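Local coordinates for protein putative activator of HSP90 (Plasmodium falciparum, PDB 3N72) that is an Aha1-family protein, present here as its N-terminal domain, and probably binds the chaperone Hsp90 and stimulates its ATPase activity, at residues D49-S54 and Y72-E77. Sequence-based numbering, arbitrary orientation. Where two conformers were deposited one is given.
Sequences DNLQVS and YIIKFE
Three antiparallel hydrogen-bonded pairs, Asp49 with Glu77, Gln52 with Lys75 and Ser54 with Ile73, join segments 49-54 and 72-77, whose directions differ by 168°. Each pair exchanges two backbone bonds; in the middle one Gln52 N reaches Lys75 O at 2.7 Å. The register slips by one residue between Asp49 and Gln52, identifying a beta bulge. At the bulge Asn50 has positive phi and psi, and its O receives a CA-H...O contact from Phe76 CA at 3.3 Å.

Here the Asn50 side chain points toward segment 72-77. Its ND2 donates to Glu77 OE1 at 2.8 Å, but the bond is bent and comes from above the carboxylate plane, the amide lying 78° from that plane. Gln52 and Lys75 run side by side, with Gln52 NE2 3.5 Å from Lys75 CG.

On the face that carries Val53 and Ile74, opposite Gln52 and Lys75, the contacts are apolar. Leu51 CG packs 3.5 Å from Phe76 CB, and its CD2 approaches the base of the ring and Ile74 CG2. With Val53 CG1 anti to the backbone N (chi1 -173°), this methyl meets Tyr72 CD2 at 3.4 Å, while CG2 lies near Ile74 CG2.

Helix 23-35 packs here through Ile30 and Leu34, and Tyr72 OH donates a hydrogen bond to its Asn23 OD1. Along its other edge strand 65-82 pairs with strand 87-100, making this hairpin part of the antiparallel sheet.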
# COMPACT_ATOMS: atom_id res chain seq x y z
N ASP B 49 9.48 2.58 -32.14
CA ASP B 49 8.36 3.43 -31.74
C ASP B 49 7.03 2.70 -31.93
O ASP B 49 6.99 1.55 -32.44
CB ASP B 49 8.36 4.71 -32.59
CG ASP B 49 7.68 5.89 -31.91
OD1 ASP B 49 7.15 5.76 -30.77
OD2 ASP B 49 7.67 6.97 -32.55
N ASN B 50 5.96 3.35 -31.51
CA ASN B 50 4.61 2.87 -31.72
C ASN B 50 4.38 1.46 -31.19
O ASN B 50 4.01 0.54 -31.91
CB ASN B 50 4.23 3.03 -33.20
CG ASN B 50 4.30 4.47 -33.65
OD1 ASN B 50 3.68 5.34 -33.04
ND2 ASN B 50 5.04 4.73 -34.74
N LEU B 51 4.61 1.31 -29.89
CA LEU B 51 4.55 0.02 -29.24
C LEU B 51 3.15 -0.36 -28.75
O LEU B 51 2.59 0.31 -27.88
CB LEU B 51 5.54 0.02 -28.08
CG LEU B 51 6.97 -0.06 -28.58
CD1 LEU B 51 7.79 1.12 -28.14
CD2 LEU B 51 7.55 -1.38 -28.16
N GLN B 52 2.58 -1.42 -29.31
CA GLN B 52 1.35 -1.99 -28.76
C GLN B 52 1.79 -3.16 -27.90
O GLN B 52 2.53 -4.04 -28.39
CB GLN B 52 0.43 -2.57 -29.84
CG GLN B 52 0.32 -1.84 -31.16
CD GLN B 52 -0.37 -2.73 -32.19
OE1 GLN B 52 -1.40 -3.37 -31.91
NE2 GLN B 52 0.20 -2.77 -33.39
N VAL B 53 1.37 -3.21 -26.63
CA VAL B 53 1.74 -4.31 -25.73
C VAL B 53 0.48 -4.93 -25.15
O VAL B 53 -0.25 -4.28 -24.39
CB VAL B 53 2.69 -3.83 -24.60
CG1 VAL B 53 3.21 -5.02 -23.75
CG2 VAL B 53 3.89 -3.12 -25.19
N SER B 54 0.23 -6.19 -25.48
CA SER B 54 -1.04 -6.81 -25.13
C SER B 54 -0.78 -8.12 -24.44
O SER B 54 -0.12 -8.99 -25.00
CB SER B 54 -1.88 -7.06 -26.41
OG SER B 54 -3.08 -7.78 -26.11
N TYR B 72 3.01 -11.81 -23.32
CA TYR B 72 2.76 -10.59 -24.14
C TYR B 72 2.93 -10.84 -25.62
O TYR B 72 3.79 -11.63 -26.05
CB TYR B 72 3.63 -9.37 -23.70
CG TYR B 72 3.12 -8.79 -22.45
CD1 TYR B 72 3.59 -9.26 -21.19
CD2 TYR B 72 2.06 -7.90 -22.47
CE1 TYR B 72 3.05 -8.79 -20.01
CE2 TYR B 72 1.48 -7.45 -21.29
CZ TYR B 72 1.99 -7.90 -20.07
OH TYR B 72 1.43 -7.44 -18.93
N ILE B 73 2.08 -10.16 -26.39
CA ILE B 73 2.30 -9.88 -27.79
C ILE B 73 2.83 -8.45 -27.82
O ILE B 73 2.20 -7.54 -27.24
CB ILE B 73 0.98 -9.97 -28.60
CG1 ILE B 73 0.42 -11.40 -28.54
CG2 ILE B 73 1.21 -9.50 -30.05
CD1 ILE B 73 -1.08 -11.45 -28.45
N ILE B 74 3.98 -8.24 -28.45
CA ILE B 74 4.57 -6.89 -28.53
C ILE B 74 4.68 -6.58 -30.01
O ILE B 74 5.38 -7.27 -30.73
CB ILE B 74 5.96 -6.83 -27.88
CG1 ILE B 74 5.90 -7.40 -26.45
CG2 ILE B 74 6.49 -5.37 -27.87
CD1 ILE B 74 7.27 -7.72 -25.84
N LYS B 75 3.94 -5.57 -30.46
CA LYS B 75 3.91 -5.19 -31.88
C LYS B 75 4.23 -3.71 -32.00
O LYS B 75 3.55 -2.85 -31.40
CB LYS B 75 2.56 -5.53 -32.50
CG LYS B 75 2.56 -5.28 -34.02
CD LYS B 75 1.52 -6.06 -34.77
CE LYS B 75 1.56 -5.74 -36.29
NZ LYS B 75 2.81 -6.24 -36.91
N PHE B 76 5.27 -3.40 -32.78
CA PHE B 76 5.80 -2.07 -32.82
C PHE B 76 6.43 -1.80 -34.16
O PHE B 76 6.33 -2.61 -35.07
CB PHE B 76 6.79 -1.80 -31.66
CG PHE B 76 7.92 -2.82 -31.50
CD1 PHE B 76 9.25 -2.44 -31.71
CD2 PHE B 76 7.68 -4.13 -31.05
CE1 PHE B 76 10.30 -3.31 -31.50
CE2 PHE B 76 8.73 -5.04 -30.85
CZ PHE B 76 10.05 -4.63 -31.08
N GLU B 77 7.04 -0.63 -34.29
CA GLU B 77 7.66 -0.26 -35.54
C GLU B 77 9.15 0.03 -35.37
O GLU B 77 9.58 0.40 -34.30
CB GLU B 77 6.91 0.91 -36.16
CG GLU B 77 5.46 0.47 -36.52
CD GLU B 77 4.54 1.64 -36.94
OE1 GLU B 77 4.95 2.81 -36.79
OE2 GLU B 77 3.42 1.38 -37.44